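Local coordinates for histidine--tRNA ligase (Thermus thermophilus, PDB 1H4V), which attaches L-histidine to tRNA(His) at the expense of ATP, which is split to AMP and diphosphate, and works as a homodimer, at residues Thr77-Gly82 and Leu104-Pro109; Leu37-Pro42 and Ala84-Ala89. All blocks are in the same frame, centred on the assembly; numbering follows the deposited sequence.

Contact 1: Thr77-Gly82 and Leu104-Pro109; sequences TLRPEG and LWMAGP
Arg79 and Met106 pass alongside each other in opposite directions, each reaching from its own backbone toward the other segment. The arginine leaves the loop just after strand 75-78 with CG anti to the backbone N (chi1 -176°), runs out along its aliphatic carbons and then bends at chi3, about the CG-CD bond, which brings the guanidinium down on the end of segment 104-109. There NH1 donates a hydrogen bond to the backbone O of Pro109, 2.7 Å away. The donor lies in the carbonyl plane, while the oxygen sits 19° out of the guanidinium plane, and the N-H...O angle of 135° makes the bond short but bent. Met106 comes from further back on strand 102-111 and lays its methyl over one face of the guanidinium, displaced toward the rim, with CE 4.1 Å from Arg79 NE. The same methyl meets the backbone of segment 77-82, CE lying 4.0 Å from Gly82 CA. A beta carbon on Gly82 would point at this methyl, 3.6 Å from Met106 CE, whereas one on Gly108 would come tightly against Arg79 NH1. The NH2 of Arg79 has a weak hydrogen bond to Thr41 OG1, and the Arg79 backbone bonds to Ile43 and Phe111, so the arginine links residues 41-43 with strand 102-111. A leucine at Arg79 would probably leave the Pro109 carbonyl without this donor and take away the flat group that the Met106 methyl lies over. Pro109 also packs on Ile43 of the second subunit. This is the class II synthetase catalytic core: strands 102-111 and 123-132 form the antiparallel hairpin of motif 2, and the Leu-Arg-Pro-Glu-Gly sequence precedes a helix in the way of the loop that, in histidyl-tRNA synthetases, probably helps to receive the amino acid.

Contact 2: Leu37-Pro42 and Ala84-Ala89; sequences LELVTP and AAMVRA
Thr41 and Ala85 bring together motif 1 of a class II synthetase, whose long helix 14-33 runs on into segment 37-42 with its proline, and the helix 83-92. Thr41, which gives up more surface here than any other residue of the two segments, turns both branches toward the helix. Its OG1 stands between the backbone N and the carbonyl carbon (chi1 64°), which leaves CG2 beside the N, and both branches abut the methyl of Ala85 from the same side: OG1 is 3.8 Å and CG2 4.0 Å from Ala85 CB. CG2 also lies near the Ala85 carbonyl oxygen. The small alanine side chain lets the threonine come down on the helix backbone. Two residues earlier Leu39 points the same way, and its terminal methyls part between two helix residues. CD1 meets the shaft of Met86 at CG, 4.5 Å off, and CD2 reaches the methyl of Ala89, 4.4 Å from its CB. Ala85 and Ala89, one turn apart and joined by the bond from Ala89 N to Ala85 O, thus form a low strip along the helix for Thr41 and Leu39. Met86 leaves the flank of this strip and goes on to touch Leu104, Asn128 and Glu130 of the central sheet. Beyond Thr41 lies Arg88, folded twice along its chain, at chi2 and chi3, so that its guanidinium swings back beside Pro42. That group is held by salt bridges to Glu45 and Glu92 and, across the dimer interface, to Asp11 of the second subunit, which packs on Thr41, Pro42 and Ala89 as well. Against segment 37-42 the arginine has packing rather than a bond: NH2 lies 3.7 Å from Pro42 CD, the two side chains crossing at a slant.

In the fold
The two contacts are neighbours in the catalytic core, their centres about 8 Å apart, and their segments alternate along the chain: 37-42, 77-82, 84-89, then 104-109. Strand 75-78, helix 83-92 and strand 102-111 follow one another, and strands 37-38 and 102-111 are parallel neighbours in the central mixed sheet. The backbones join directly where Leu39 N lies 2.9 Å from Trp105 O, a probable hydrogen bond. Segment 37-42 therefore lies against both the helix of contact 2 and the strand of contact 1. Both contacts also touch the second subunit, so this part of the catalytic domain is built together with the dimer interface.

Contact 1: Thr77-Gly82 and Leu104-Pro109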
ATOM      1  N   THR A  77      -9.229  -3.678  16.781  1.00 22.52           N
ATOM      2  CA  THR A  77      -9.118  -2.242  16.547  1.00 21.38           C
ATOM      3  C   THR A  77      -8.342  -1.887  15.276  1.00 20.64           C
ATOM      4  O   THR A  77      -7.302  -2.467  14.981  1.00 22.93           O
ATOM      5  CB  THR A  77      -8.453  -1.529  17.771  1.00 24.88           C
ATOM      6  OG1 THR A  77      -9.383  -1.481  18.869  1.00 26.84           O
ATOM      7  CG2 THR A  77      -8.032  -0.114  17.415  1.00 25.71           C
ATOM      8  N   LEU A  78      -8.872  -0.934  14.521  1.00 20.32           N
ATOM      9  CA  LEU A  78      -8.231  -0.458  13.298  1.00 19.38           C
ATOM     10  C   LEU A  78      -6.973   0.304  13.720  1.00 18.51           C
ATOM     11  O   LEU A  78      -7.032   1.164  14.593  1.00 17.96           O
ATOM     12  CB  LEU A  78      -9.184   0.472  12.540  1.00 18.56           C
ATOM     13  CG  LEU A  78      -9.891  -0.046  11.283  1.00 20.05           C
ATOM     14  CD1 LEU A  78     -10.379  -1.454  11.481  1.00 23.50           C
ATOM     15  CD2 LEU A  78     -11.047   0.868  10.942  1.00 17.54           C
ATOM     16  N   ARG A  79      -5.843  -0.028  13.106  1.00 18.15           N
ATOM     17  CA  ARG A  79      -4.567   0.608  13.420  1.00 20.10           C
ATOM     18  C   ARG A  79      -4.626   2.144  13.514  1.00 19.91           C
ATOM     19  O   ARG A  79      -4.880   2.826  12.521  1.00 21.32           O
ATOM     20  CB  ARG A  79      -3.530   0.214  12.371  1.00 21.15           C
ATOM     21  CG  ARG A  79      -2.148   0.744  12.656  1.00 22.42           C
ATOM     22  CD  ARG A  79      -1.392   0.933  11.358  1.00 24.79           C
ATOM     23  NE  ARG A  79      -1.100  -0.333  10.713  1.00 29.00           N
ATOM     24  CZ  ARG A  79      -1.072  -0.507   9.401  1.00 22.14           C
ATOM     25  NH1 ARG A  79      -1.332   0.509   8.596  1.00 19.84           N
ATOM     26  NH2 ARG A  79      -0.756  -1.690   8.899  1.00 23.61           N
ATOM     27  N   PRO A  80      -4.385   2.700  14.717  1.00 18.50           N
ATOM     28  CA  PRO A  80      -4.401   4.148  14.964  1.00 18.24           C
ATOM     29  C   PRO A  80      -3.003   4.774  14.959  1.00 18.44           C
ATOM     30  O   PRO A  80      -2.856   5.989  14.841  1.00 19.74           O
ATOM     31  CB  PRO A  80      -5.032   4.242  16.341  1.00 11.74           C
ATOM     32  CG  PRO A  80      -4.385   3.093  17.028  1.00 15.17           C
ATOM     33  CD  PRO A  80      -4.445   1.966  15.996  1.00 15.20           C
ATOM     34  N   GLU A  81      -1.986   3.932  15.108  1.00 20.03           N
ATOM     35  CA  GLU A  81      -0.592   4.377  15.146  1.00 20.75           C
ATOM     36  C   GLU A  81       0.280   3.242  14.628  1.00 19.12           C
ATOM     37  O   GLU A  81      -0.180   2.114  14.490  1.00 17.29           O
ATOM     38  CB  GLU A  81      -0.164   4.697  16.583  1.00 18.32           C
ATOM     39  CG  GLU A  81      -0.165   3.470  17.486  1.00 27.91           C
ATOM     40  CD  GLU A  81       0.701   3.642  18.721  1.00 36.46           C
ATOM     41  OE1 GLU A  81       0.445   4.585  19.501  1.00 41.46           O
ATOM     42  OE2 GLU A  81       1.641   2.835  18.911  1.00 33.71           O
ATOM     43  N   GLY A  82       1.547   3.534  14.375  1.00 20.06           N
ATOM     44  CA  GLY A  82       2.432   2.503  13.875  1.00 19.24           C
ATOM     45  C   GLY A  82       3.362   1.853  14.879  1.00 18.35           C
ATOM     46  O   GLY A  82       3.612   0.646  14.793  1.00 18.37           O
ATOM     47  N   LEU A 104      13.417  -0.587  11.624  1.00 11.65           N
ATOM     48  CA  LEU A 104      12.252  -0.921  10.805  1.00 11.09           C
ATOM     49  C   LEU A 104      11.543   0.329  10.320  1.00 10.56           C
ATOM     50  O   LEU A 104      11.607   1.387  10.952  1.00 12.71           O
ATOM     51  CB  LEU A 104      11.250  -1.757  11.608  1.00  9.35           C
ATOM     52  CG  LEU A 104      11.735  -3.006  12.353  1.00  7.79           C
ATOM     53  CD1 LEU A 104      10.666  -3.417  13.354  1.00  9.11           C
ATOM     54  CD2 LEU A 104      12.024  -4.133  11.390  1.00  2.95           C
ATOM     55  N   TRP A 105      10.874   0.218   9.184  1.00  9.38           N
ATOM     56  CA  TRP A 105      10.114   1.341   8.683  1.00  9.04           C
ATOM     57  C   TRP A 105       8.865   0.779   8.042  1.00 10.71           C
ATOM     58  O   TRP A 105       8.814  -0.396   7.659  1.00  8.05           O
ATOM     59  CB  TRP A 105      10.914   2.194   7.688  1.00  7.38           C
ATOM     60  CG  TRP A 105      10.987   1.651   6.303  1.00  9.48           C
ATOM     61  CD1 TRP A 105      11.891   0.752   5.816  1.00  8.59           C
ATOM     62  CD2 TRP A 105      10.123   1.984   5.215  1.00 10.59           C
ATOM     63  NE1 TRP A 105      11.646   0.505   4.487  1.00 10.03           N
ATOM     64  CE2 TRP A 105      10.563   1.244   4.091  1.00 10.48           C
ATOM     65  CE3 TRP A 105       9.014   2.830   5.080  1.00 12.72           C
ATOM     66  CZ2 TRP A 105       9.937   1.330   2.839  1.00 11.47           C
ATOM     67  CZ3 TRP A 105       8.389   2.916   3.830  1.00 15.50           C
ATOM     68  CH2 TRP A 105       8.856   2.165   2.727  1.00 13.17           C
ATOM     69  N   MET A 106       7.857   1.633   7.927  1.00 12.50           N
ATOM     70  CA  MET A 106       6.585   1.229   7.374  1.00 13.42           C
ATOM     71  C   MET A 106       5.810   2.453   6.903  1.00 14.02           C
ATOM     72  O   MET A 106       5.961   3.559   7.428  1.00 13.85           O
ATOM     73  CB  MET A 106       5.807   0.476   8.463  1.00 18.53           C
ATOM     74  CG  MET A 106       4.354   0.128   8.167  1.00 21.90           C
ATOM     75  SD  MET A 106       3.704  -0.952   9.488  1.00 34.34           S
ATOM     76  CE  MET A 106       3.006   0.229  10.665  1.00 24.39           C
ATOM     77  N   ALA A 107       4.992   2.244   5.887  1.00 12.96           N
ATOM     78  CA  ALA A 107       4.156   3.292   5.351  1.00 13.70           C
ATOM     79  C   ALA A 107       2.790   2.650   5.200  1.00 15.27           C
ATOM     80  O   ALA A 107       2.680   1.522   4.724  1.00 16.87           O
ATOM     81  CB  ALA A 107       4.680   3.749   4.002  1.00 11.25           C
ATOM     82  N   GLY A 108       1.745   3.347   5.618  1.00 16.05           N
ATOM     83  CA  GLY A 108       0.425   2.768   5.474  1.00 14.62           C
ATOM     84  C   GLY A 108      -0.677   3.601   6.084  1.00 13.19           C
ATOM     85  O   GLY A 108      -0.420   4.634   6.684  1.00 15.06           O
ATOM     86  N   PRO A 109      -1.930   3.175   5.937  1.00 13.63           N
ATOM     87  CA  PRO A 109      -3.043   3.937   6.505  1.00 12.50           C
ATOM     88  C   PRO A 109      -3.195   3.800   8.020  1.00 13.59           C
ATOM     89  O   PRO A 109      -2.835   2.774   8.596  1.00 12.36           O
ATOM     90  CB  PRO A 109      -4.248   3.379   5.752  1.00 12.37           C
ATOM     91  CG  PRO A 109      -3.866   1.975   5.526  1.00 11.29           C
ATOM     92  CD  PRO A 109      -2.429   2.103   5.059  1.00  9.78           C
TER

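Contact 2: Leu37-Pro42 and Ala84-Ala89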
ATOM      1  N   LEU A  37      14.558  -2.003   7.667  1.00 15.75           N
ATOM      2  CA  LEU A  37      13.911  -3.106   6.955  1.00 16.07           C
ATOM      3  C   LEU A  37      12.419  -2.766   6.817  1.00 15.61           C
ATOM      4  O   LEU A  37      11.801  -2.310   7.779  1.00 13.97           O
ATOM      5  CB  LEU A  37      14.091  -4.383   7.772  1.00 21.46           C
ATOM      6  CG  LEU A  37      13.518  -5.718   7.302  1.00 32.55           C
ATOM      7  CD1 LEU A  37      14.114  -6.107   5.950  1.00 37.32           C
ATOM      8  CD2 LEU A  37      13.850  -6.777   8.354  1.00 36.82           C
ATOM      9  N   GLU A  38      11.836  -2.974   5.643  1.00 14.28           N
ATOM     10  CA  GLU A  38      10.423  -2.642   5.484  1.00 14.33           C
ATOM     11  C   GLU A  38       9.513  -3.669   6.128  1.00 13.80           C
ATOM     12  O   GLU A  38       9.684  -4.873   5.961  1.00 12.50           O
ATOM     13  CB  GLU A  38      10.016  -2.480   4.010  1.00 15.77           C
ATOM     14  CG  GLU A  38       8.561  -1.961   3.894  1.00 17.83           C
ATOM     15  CD  GLU A  38       8.108  -1.649   2.476  1.00 23.81           C
ATOM     16  OE1 GLU A  38       6.948  -1.206   2.319  1.00 23.33           O
ATOM     17  OE2 GLU A  38       8.891  -1.839   1.519  1.00 26.07           O
ATOM     18  N   LEU A  39       8.529  -3.178   6.859  1.00 14.01           N
ATOM     19  CA  LEU A  39       7.586  -4.050   7.541  1.00 19.14           C
ATOM     20  C   LEU A  39       6.149  -3.565   7.317  1.00 20.97           C
ATOM     21  O   LEU A  39       5.868  -2.365   7.403  1.00 23.71           O
ATOM     22  CB  LEU A  39       7.932  -4.061   9.034  1.00 21.50           C
ATOM     23  CG  LEU A  39       7.109  -4.759  10.122  1.00 24.34           C
ATOM     24  CD1 LEU A  39       5.784  -4.073  10.232  1.00 31.17           C
ATOM     25  CD2 LEU A  39       6.943  -6.243   9.822  1.00 26.79           C
ATOM     26  N   VAL A  40       5.247  -4.486   6.995  1.00 19.82           N
ATOM     27  CA  VAL A  40       3.844  -4.120   6.812  1.00 17.40           C
ATOM     28  C   VAL A  40       3.004  -4.899   7.834  1.00 17.89           C
ATOM     29  O   VAL A  40       2.949  -6.128   7.785  1.00 18.80           O
ATOM     30  CB  VAL A  40       3.313  -4.461   5.390  1.00 17.85           C
ATOM     31  CG1 VAL A  40       1.848  -4.037   5.290  1.00 10.56           C
ATOM     32  CG2 VAL A  40       4.138  -3.751   4.310  1.00 11.04           C
ATOM     33  N   THR A  41       2.369  -4.194   8.766  1.00 15.20           N
ATOM     34  CA  THR A  41       1.538  -4.865   9.760  1.00 13.78           C
ATOM     35  C   THR A  41       0.095  -4.871   9.291  1.00 14.35           C
ATOM     36  O   THR A  41      -0.256  -4.191   8.322  1.00 13.06           O
ATOM     37  CB  THR A  41       1.600  -4.165  11.130  1.00 14.82           C
ATOM     38  OG1 THR A  41       1.049  -2.845  11.028  1.00 21.45           O
ATOM     39  CG2 THR A  41       3.030  -4.074  11.604  1.00 12.66           C
ATOM     40  N   PRO A  42      -0.767  -5.647   9.967  1.00 14.12           N
ATOM     41  CA  PRO A  42      -2.176  -5.696   9.566  1.00 13.65           C
ATOM     42  C   PRO A  42      -2.928  -4.390   9.803  1.00 13.77           C
ATOM     43  O   PRO A  42      -2.521  -3.553  10.609  1.00 13.03           O
ATOM     44  CB  PRO A  42      -2.731  -6.842  10.412  1.00 12.38           C
ATOM     45  CG  PRO A  42      -1.553  -7.755  10.541  1.00 13.72           C
ATOM     46  CD  PRO A  42      -0.452  -6.769  10.870  1.00 14.63           C
ATOM     47  N   ALA A  84       3.297   0.868  18.246  1.00 15.88           N
ATOM     48  CA  ALA A  84       2.886  -0.315  18.996  1.00 14.52           C
ATOM     49  C   ALA A  84       2.808  -1.558  18.105  1.00 14.50           C
ATOM     50  O   ALA A  84       3.179  -2.653  18.527  1.00 14.29           O
ATOM     51  CB  ALA A  84       1.542  -0.080  19.678  1.00 15.83           C
ATOM     52  N   ALA A  85       2.323  -1.386  16.880  1.00 14.21           N
ATOM     53  CA  ALA A  85       2.208  -2.501  15.937  1.00 15.47           C
ATOM     54  C   ALA A  85       3.585  -3.037  15.559  1.00 16.58           C
ATOM     55  O   ALA A  85       3.777  -4.243  15.430  1.00 20.08           O
ATOM     56  CB  ALA A  85       1.470  -2.057  14.686  1.00 12.47           C
ATOM     57  N   MET A  86       4.542  -2.136  15.382  1.00 17.72           N
ATOM     58  CA  MET A  86       5.900  -2.537  15.019  1.00 18.41           C
ATOM     59  C   MET A  86       6.583  -3.235  16.178  1.00 16.31           C
ATOM     60  O   MET A  86       7.255  -4.245  15.973  1.00 17.38           O
ATOM     61  CB  MET A  86       6.698  -1.318  14.539  1.00 15.38           C
ATOM     62  CG  MET A  86       6.117  -0.788  13.234  1.00 21.40           C
ATOM     63  SD  MET A  86       6.613   0.850  12.740  1.00 28.25           S
ATOM     64  CE  MET A  86       8.180   0.460  11.911  1.00 16.72           C
ATOM     65  N   VAL A  87       6.400  -2.711  17.387  1.00 14.58           N
ATOM     66  CA  VAL A  87       6.976  -3.332  18.584  1.00 14.82           C
ATOM     67  C   VAL A  87       6.353  -4.720  18.751  1.00 15.54           C
ATOM     68  O   VAL A  87       7.040  -5.682  19.093  1.00 17.29           O
ATOM     69  CB  VAL A  87       6.677  -2.518  19.862  1.00 14.82           C
ATOM     70  CG1 VAL A  87       7.084  -3.325  21.097  1.00 15.86           C
ATOM     71  CG2 VAL A  87       7.421  -1.195  19.831  1.00  8.29           C
ATOM     72  N   ARG A  88       5.049  -4.815  18.492  1.00 15.57           N
ATOM     73  CA  ARG A  88       4.327  -6.077  18.597  1.00 15.03           C
ATOM     74  C   ARG A  88       4.888  -7.073  17.583  1.00 17.00           C
ATOM     75  O   ARG A  88       4.909  -8.279  17.831  1.00 17.18           O
ATOM     76  CB  ARG A  88       2.830  -5.841  18.363  1.00 15.70           C
ATOM     77  CG  ARG A  88       1.905  -7.028  18.676  1.00 13.62           C
ATOM     78  CD  ARG A  88       1.900  -8.050  17.543  1.00 18.92           C
ATOM     79  NE  ARG A  88       1.501  -7.439  16.279  1.00 21.49           N
ATOM     80  CZ  ARG A  88       1.880  -7.878  15.085  1.00 21.14           C
ATOM     81  NH1 ARG A  88       2.667  -8.937  14.984  1.00 25.77           N
ATOM     82  NH2 ARG A  88       1.491  -7.244  13.993  1.00 22.04           N
ATOM     83  N   ALA A  89       5.350  -6.568  16.444  1.00 16.64           N
ATOM     84  CA  ALA A  89       5.923  -7.432  15.414  1.00 16.18           C
ATOM     85  C   ALA A  89       7.340  -7.873  15.803  1.00 15.07           C
ATOM     86  O   ALA A  89       7.720  -9.021  15.577  1.00 15.61           O
ATOM     87  CB  ALA A  89       5.945  -6.705  14.061  1.00 15.64           C
TER